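Local coordinates for protein ULam111 (Flavobacterium sp., PDB 5WUT) that probably hydrolyses beta-1,3-glucosidic bonds in laminarin, acting as a glycoside hydrolase of family 16, at residues A87-P92 with F226-I231; P99-L104 with F202-A207. All blocks are in the same frame, centred on the assembly; numbering follows the deposited sequence.

Each interaction pairs antiparallel neighbours within one layer of the jelly roll, interaction 1 in one layer and interaction 2 in the other, and their centres lie about 11 Å apart. Strand 97-105 is the next strand after 83-90, and both segments of interaction 2 lie between those of interaction 1 in the chain. The layers meet through apolar side chains: Ala87 CB lies 3.6 Å from Phe101 CE2, and Pro92 CG lies 3.5 Å from Met206 SD. Interaction 2 is the deeper of the two. Its far face, with Trp102 and Asn205, borders strand 118-123, whose Glu118, Asp120 and Glu123 fit the family's catalytic sequence signature. Interaction 1 belongs to the layer behind it.

Interaction 1: A87-P92 with F226-I231; sequences ARAKLP and FSIDYI
Residues 87-90 and 226-231 run antiparallel as neighbouring strands, 4.7 Å apart at the closest approach of their axes and 155° between their directions. Lys90 and Ser227 form a regular hydrogen-bonded pair, with Lys90 N 2.8 Å from Ser227 O. Farther along, the register slips. Between the pairs Ala89-Ile228 and Ala87-Ile231, the single residue Arg88 faces both Asp229 and Tyr230. This is a beta bulge of the classic kind, with Asp229 in a helix-like backbone conformation. Asp229 N bonds to Arg88 O at 2.9 Å, whereas Arg88 N reaches Tyr230 O over a longer 3.3 Å.

The extended Arg88 side chain uses both residues of the bulge. Its CB sits over one face of the Tyr230 ring, 3.8 Å from the centroid, in a CH-pi contact. Tyr230 CG lies between its own N and carbonyl carbon (chi1 64°), which folds the ring back over Arg88; its hydroxyl is hydrogen-bonded to Glu86. At the far end Arg88 NH1 makes a salt bridge to Asp229 OD2 at 2.8 Å, approaching 39° out of the carboxylate plane. On the other face Phe226 turns its edge to Lys90 O, 3.4 Å from CD1, and packs beside Pro92 CD, while Ile228 CD1 rests over the centre of the Phe226 ring.

The chemistry divides by face: Ala87, Ala89, Ile228 and Ile231 turn to the sandwich interior, Arg88, Lys90, Ser227 and Tyr230 to the other, where the Asp229 carboxylate meets the guanidinium. Tyr230 N is buried without a partner, and the bulge sets two successive residues against one arginine, gripped at CB and NH1.

Interaction 2: P99-L104 with F202-A207; sequences PAFWML and FIINMA
Trp102 reaches diagonally across the strand pair to Asn205, past its direct partner Ile203, and its indole NE1 gives a hydrogen bond to Asn205 OD1 at 2.8 Å. The bond arrives nearly along the C=O axis (163°) although the ring and the amide are turned steeply against each other. With chi1 52°, the indole is swung over the neighbouring strand, where Ile203 CB supports one face at 3.6 Å from the centroid of the five-membered ring. Ile203 CG2 presses in beside it, 3.5 Å from Trp102 CE2, and Ile203 CD1 continues to Leu104 CG. The other end of the amide, Asn205 ND2, is hydrogen-bonded to Tyr44 OH, so both ends of the group are held and its rotation is fixed.

Beneath these side chains the antiparallel ladder is regular. Ala100 pairs with Asn205 and Trp102 with Ile203, each through two backbone hydrogen bonds; Ile203 N to Trp102 O is 2.8 Å.

The opposite face is apolar. Phe101 and Phe202 lie side by side with nearly parallel planes but little overlap, their centroids 5.6 Å apart. Met103 brings CE over a face of the Phe202 ring, 3.5 Å from CE1, while its sulfur stands obliquely to the ring in a Met-aromatic contact. Phe101, Ile204 and Phe202 pack on Ile231, Ile228 and Val233 of strand 224-234.

One face in the sandwich core and the other, with Trp102 beside Glu118 and Asp120, along strand 118-123 is consistent with the cleft-bearing sheet of a family 16 beta-jelly roll, where strand 118-123 probably supplies the catalytic acids.

Interaction 1: A87-P92 with F226-I231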
loop_
_atom_site.group_PDB
_atom_site.type_symbol
_atom_site.label_atom_id
_atom_site.label_comp_id
_atom_site.label_asym_id
_atom_site.label_seq_id
_atom_site.Cartn_x
_atom_site.Cartn_y
_atom_site.Cartn_z
ATOM N N ALA A 87 -12.449 3.264 7.123
ATOM C CA ALA A 87 -13.077 4.498 6.676
ATOM C C ALA A 87 -12.723 4.759 5.227
ATOM O O ALA A 87 -11.636 4.412 4.771
ATOM C CB ALA A 87 -12.646 5.691 7.542
ATOM N N ARG A 88 -13.658 5.343 4.491
ATOM C CA ARG A 88 -13.415 5.746 3.116
ATOM C C ARG A 88 -13.517 7.256 3.081
ATOM O O ARG A 88 -14.529 7.816 3.512
ATOM C CB ARG A 88 -14.422 5.085 2.168
ATOM C CG ARG A 88 -14.236 5.475 0.724
ATOM C CD ARG A 88 -15.117 4.653 -0.202
ATOM N NE ARG A 88 -14.799 4.949 -1.592
ATOM C CZ ARG A 88 -15.472 5.801 -2.360
ATOM N NH1 ARG A 88 -16.513 6.454 -1.888
ATOM N NH2 ARG A 88 -15.090 5.999 -3.612
ATOM N N ALA A 89 -12.467 7.930 2.623
ATOM C CA ALA A 89 -12.448 9.382 2.728
ATOM C C ALA A 89 -11.640 10.054 1.634
ATOM O O ALA A 89 -10.782 9.437 1.004
ATOM C CB ALA A 89 -11.918 9.804 4.091
ATOM N N LYS A 90 -11.945 11.334 1.423
ATOM C CA LYS A 90 -11.246 12.183 0.453
ATOM C C LYS A 90 -10.641 13.373 1.203
ATOM O O LYS A 90 -11.318 13.986 2.037
ATOM C CB LYS A 90 -12.214 12.628 -0.649
ATOM C CG LYS A 90 -11.627 13.575 -1.688
ATOM C CD LYS A 90 -12.652 13.861 -2.775
ATOM C CE LYS A 90 -12.030 14.578 -3.966
ATOM N NZ LYS A 90 -11.413 15.885 -3.607
ATOM N N LEU A 91 -9.367 13.669 0.927
ATOM C CA LEU A 91 -8.604 14.636 1.718
ATOM C C LEU A 91 -8.794 16.083 1.287
ATOM O O LEU A 91 -9.009 16.343 0.099
ATOM C CB LEU A 91 -7.114 14.313 1.630
ATOM C CG LEU A 91 -6.675 12.969 2.196
ATOM C CD1 LEU A 91 -5.217 12.690 1.812
ATOM C CD2 LEU A 91 -6.862 12.972 3.708
ATOM N N PRO A 92 -8.696 17.013 2.251
ATOM C CA PRO A 92 -8.464 18.424 1.925
ATOM C C PRO A 92 -7.009 18.571 1.518
ATOM O O PRO A 92 -6.210 17.678 1.816
ATOM C CB PRO A 92 -8.732 19.145 3.241
ATOM C CG PRO A 92 -8.224 18.155 4.263
ATOM C CD PRO A 92 -8.600 16.778 3.702
ATOM N N PHE A 226 -13.032 18.140 3.704
ATOM C CA PHE A 226 -12.649 16.795 4.142
ATOM C C PHE A 226 -13.923 15.969 4.086
ATOM O O PHE A 226 -14.864 16.250 4.831
ATOM C CB PHE A 226 -12.074 16.870 5.555
ATOM C CG PHE A 226 -11.669 15.547 6.175
ATOM C CD1 PHE A 226 -11.259 14.458 5.416
ATOM C CD2 PHE A 226 -11.647 15.435 7.558
ATOM C CE1 PHE A 226 -10.852 13.267 6.051
ATOM C CE2 PHE A 226 -11.262 14.254 8.194
ATOM C CZ PHE A 226 -10.863 13.171 7.432
ATOM N N SER A 227 -13.974 14.981 3.189
ATOM C CA SER A 227 -15.210 14.225 2.953
ATOM C C SER A 227 -15.077 12.787 3.417
ATOM O O SER A 227 -14.140 12.096 3.020
ATOM C CB SER A 227 -15.586 14.234 1.468
ATOM O OG SER A 227 -15.738 15.569 0.997
ATOM N N ILE A 228 -16.028 12.329 4.221
ATOM C CA ILE A 228 -15.982 10.952 4.714
ATOM C C ILE A 228 -17.245 10.216 4.262
ATOM O O ILE A 228 -18.351 10.654 4.538
ATOM C CB ILE A 228 -15.840 10.906 6.244
ATOM C CG1 ILE A 228 -14.642 11.761 6.714
ATOM C CG2 ILE A 228 -15.712 9.450 6.725
ATOM C CD1 ILE A 228 -14.972 13.210 7.054
ATOM N N ASP A 229 -17.063 9.121 3.528
ATOM C CA ASP A 229 -18.177 8.312 2.998
ATOM C C ASP A 229 -18.771 7.397 4.057
ATOM O O ASP A 229 -19.989 7.328 4.225
ATOM C CB ASP A 229 -17.671 7.508 1.793
ATOM C CG ASP A 229 -18.772 6.788 1.021
ATOM O OD1 ASP A 229 -19.967 7.049 1.241
ATOM O OD2 ASP A 229 -18.408 5.974 0.136
ATOM N N TYR A 230 -17.911 6.703 4.796
ATOM C CA TYR A 230 -18.392 5.794 5.815
ATOM C C TYR A 230 -17.324 5.423 6.839
ATOM O O TYR A 230 -16.125 5.646 6.631
ATOM C CB TYR A 230 -18.941 4.511 5.163
ATOM C CG TYR A 230 -17.933 3.652 4.404
ATOM C CD1 TYR A 230 -16.921 2.953 5.074
ATOM C CD2 TYR A 230 -18.032 3.499 3.032
ATOM C CE1 TYR A 230 -16.019 2.157 4.385
ATOM C CE2 TYR A 230 -17.144 2.696 2.334
ATOM C CZ TYR A 230 -16.149 2.030 3.012
ATOM O OH TYR A 230 -15.280 1.244 2.290
ATOM N N ILE A 231 -17.790 4.862 7.948
ATOM C CA ILE A 231 -16.976 4.092 8.885
ATOM C C ILE A 231 -17.665 2.746 9.011
ATOM O O ILE A 231 -18.865 2.712 9.294
ATOM C CB ILE A 231 -16.883 4.739 10.283
ATOM C CG1 ILE A 231 -16.225 6.115 10.218
ATOM C CG2 ILE A 231 -16.095 3.825 11.228
ATOM C CD1 ILE A 231 -16.404 6.912 11.520
#

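Interaction 2: P99-L104 with F202-A207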
loop_
_atom_site.group_PDB
_atom_site.type_symbol
_atom_site.label_atom_id
_atom_site.label_comp_id
_atom_site.label_asym_id
_atom_site.label_seq_id
_atom_site.Cartn_x
_atom_site.Cartn_y
_atom_site.Cartn_z
ATOM N N PRO A 99 -6.429 17.001 8.478
ATOM C CA PRO A 99 -7.563 16.098 8.652
ATOM C C PRO A 99 -7.161 14.830 9.391
ATOM O O PRO A 99 -6.021 14.363 9.259
ATOM C CB PRO A 99 -7.969 15.784 7.219
ATOM C CG PRO A 99 -6.670 15.783 6.481
ATOM C CD PRO A 99 -5.932 16.972 7.092
ATOM N N ALA A 100 -8.091 14.277 10.161
ATOM C CA ALA A 100 -7.795 13.056 10.896
ATOM C C ALA A 100 -9.031 12.209 11.148
ATOM O O ALA A 100 -10.122 12.724 11.370
ATOM C CB ALA A 100 -7.129 13.393 12.214
ATOM N N PHE A 101 -8.839 10.896 11.115
ATOM C CA PHE A 101 -9.814 9.923 11.610
ATOM C C PHE A 101 -9.055 9.022 12.569
ATOM O O PHE A 101 -8.037 8.432 12.199
ATOM C CB PHE A 101 -10.449 9.122 10.455
ATOM C CG PHE A 101 -11.154 7.860 10.901
ATOM C CD1 PHE A 101 -12.226 7.927 11.773
ATOM C CD2 PHE A 101 -10.738 6.609 10.450
ATOM C CE1 PHE A 101 -12.881 6.771 12.194
ATOM C CE2 PHE A 101 -11.390 5.447 10.874
ATOM C CZ PHE A 101 -12.465 5.539 11.742
ATOM N N TRP A 102 -9.520 8.931 13.805
ATOM C CA TRP A 102 -8.711 8.320 14.848
ATOM C C TRP A 102 -9.574 7.849 16.004
ATOM O O TRP A 102 -10.801 7.963 15.940
ATOM C CB TRP A 102 -7.622 9.318 15.308
ATOM C CG TRP A 102 -8.091 10.707 15.715
ATOM C CD1 TRP A 102 -8.711 11.633 14.930
ATOM C CD2 TRP A 102 -7.890 11.325 16.991
ATOM N NE1 TRP A 102 -8.938 12.799 15.655
ATOM C CE2 TRP A 102 -8.441 12.626 16.921
ATOM C CE3 TRP A 102 -7.316 10.895 18.194
ATOM C CZ2 TRP A 102 -8.435 13.498 18.007
ATOM C CZ3 TRP A 102 -7.305 11.770 19.280
ATOM C CH2 TRP A 102 -7.863 13.061 19.168
ATOM N N MET A 103 -8.952 7.232 17.010
ATOM C CA MET A 103 -9.691 6.667 18.143
ATOM C C MET A 103 -9.026 6.950 19.477
ATOM O O MET A 103 -7.807 7.049 19.547
ATOM C CB MET A 103 -9.860 5.146 17.976
ATOM C CG MET A 103 -10.570 4.767 16.702
ATOM S SD MET A 103 -10.855 3.002 16.541
ATOM C CE MET A 103 -12.277 2.787 17.606
ATOM N N LEU A 104 -9.841 7.078 20.528
ATOM C CA LEU A 104 -9.350 7.269 21.891
ATOM C C LEU A 104 -9.932 6.247 22.846
ATOM O O LEU A 104 -11.061 5.791 22.660
ATOM C CB LEU A 104 -9.686 8.680 22.387
ATOM C CG LEU A 104 -8.752 9.767 21.880
ATOM C CD1 LEU A 104 -9.351 11.156 22.174
ATOM C CD2 LEU A 104 -7.391 9.616 22.556
ATOM N N PHE A 202 -14.550 6.824 18.304
ATOM C CA PHE A 202 -14.070 7.469 17.077
ATOM C C PHE A 202 -14.000 8.968 17.199
ATOM O O PHE A 202 -14.799 9.550 17.909
ATOM C CB PHE A 202 -14.979 7.131 15.897
ATOM C CG PHE A 202 -15.012 5.679 15.568
ATOM C CD1 PHE A 202 -13.895 5.069 15.023
ATOM C CD2 PHE A 202 -16.154 4.922 15.781
ATOM C CE1 PHE A 202 -13.917 3.716 14.706
ATOM C CE2 PHE A 202 -16.182 3.564 15.469
ATOM C CZ PHE A 202 -15.061 2.963 14.926
ATOM N N ILE A 203 -13.049 9.569 16.494
ATOM C CA ILE A 203 -13.004 11.025 16.315
ATOM C C ILE A 203 -12.771 11.311 14.841
ATOM O O ILE A 203 -11.930 10.662 14.211
ATOM C CB ILE A 203 -11.882 11.693 17.145
ATOM C CG1 ILE A 203 -11.964 11.297 18.627
ATOM C CG2 ILE A 203 -11.938 13.219 16.976
ATOM C CD1 ILE A 203 -11.111 10.048 18.968
ATOM N N ILE A 204 -13.536 12.250 14.281
ATOM C CA ILE A 204 -13.251 12.814 12.957
ATOM C C ILE A 204 -13.049 14.306 13.140
ATOM O O ILE A 204 -13.880 14.971 13.761
ATOM C CB ILE A 204 -14.390 12.561 11.952
ATOM C CG1 ILE A 204 -14.606 11.069 11.756
ATOM C CG2 ILE A 204 -14.082 13.212 10.606
ATOM C CD1 ILE A 204 -15.843 10.737 10.888
ATOM N N ASN A 205 -11.961 14.858 12.618
ATOM C CA ASN A 205 -11.796 16.305 12.747
ATOM C C ASN A 205 -10.910 16.857 11.651
ATOM O O ASN A 205 -10.244 16.116 10.933
ATOM C CB ASN A 205 -11.213 16.679 14.118
ATOM C CG ASN A 205 -9.736 16.393 14.221
ATOM O OD1 ASN A 205 -9.335 15.253 14.470
ATOM N ND2 ASN A 205 -8.906 17.422 14.006
ATOM N N MET A 206 -10.898 18.175 11.522
ATOM C CA MET A 206 -9.920 18.803 10.644
ATOM C C MET A 206 -9.359 20.036 11.338
ATOM O O MET A 206 -10.069 21.027 11.565
ATOM C CB MET A 206 -10.528 19.143 9.281
ATOM C CG MET A 206 -9.583 19.955 8.389
ATOM S SD MET A 206 -10.015 20.041 6.636
ATOM C CE MET A 206 -11.779 20.342 6.715
ATOM N N ALA A 207 -8.100 19.943 11.746
ATOM C CA ALA A 207 -7.423 21.052 12.405
ATOM C C ALA A 207 -6.683 21.966 11.406
ATOM O O ALA A 207 -6.465 21.618 10.244
ATOM C CB ALA A 207 -6.464 20.529 13.451
#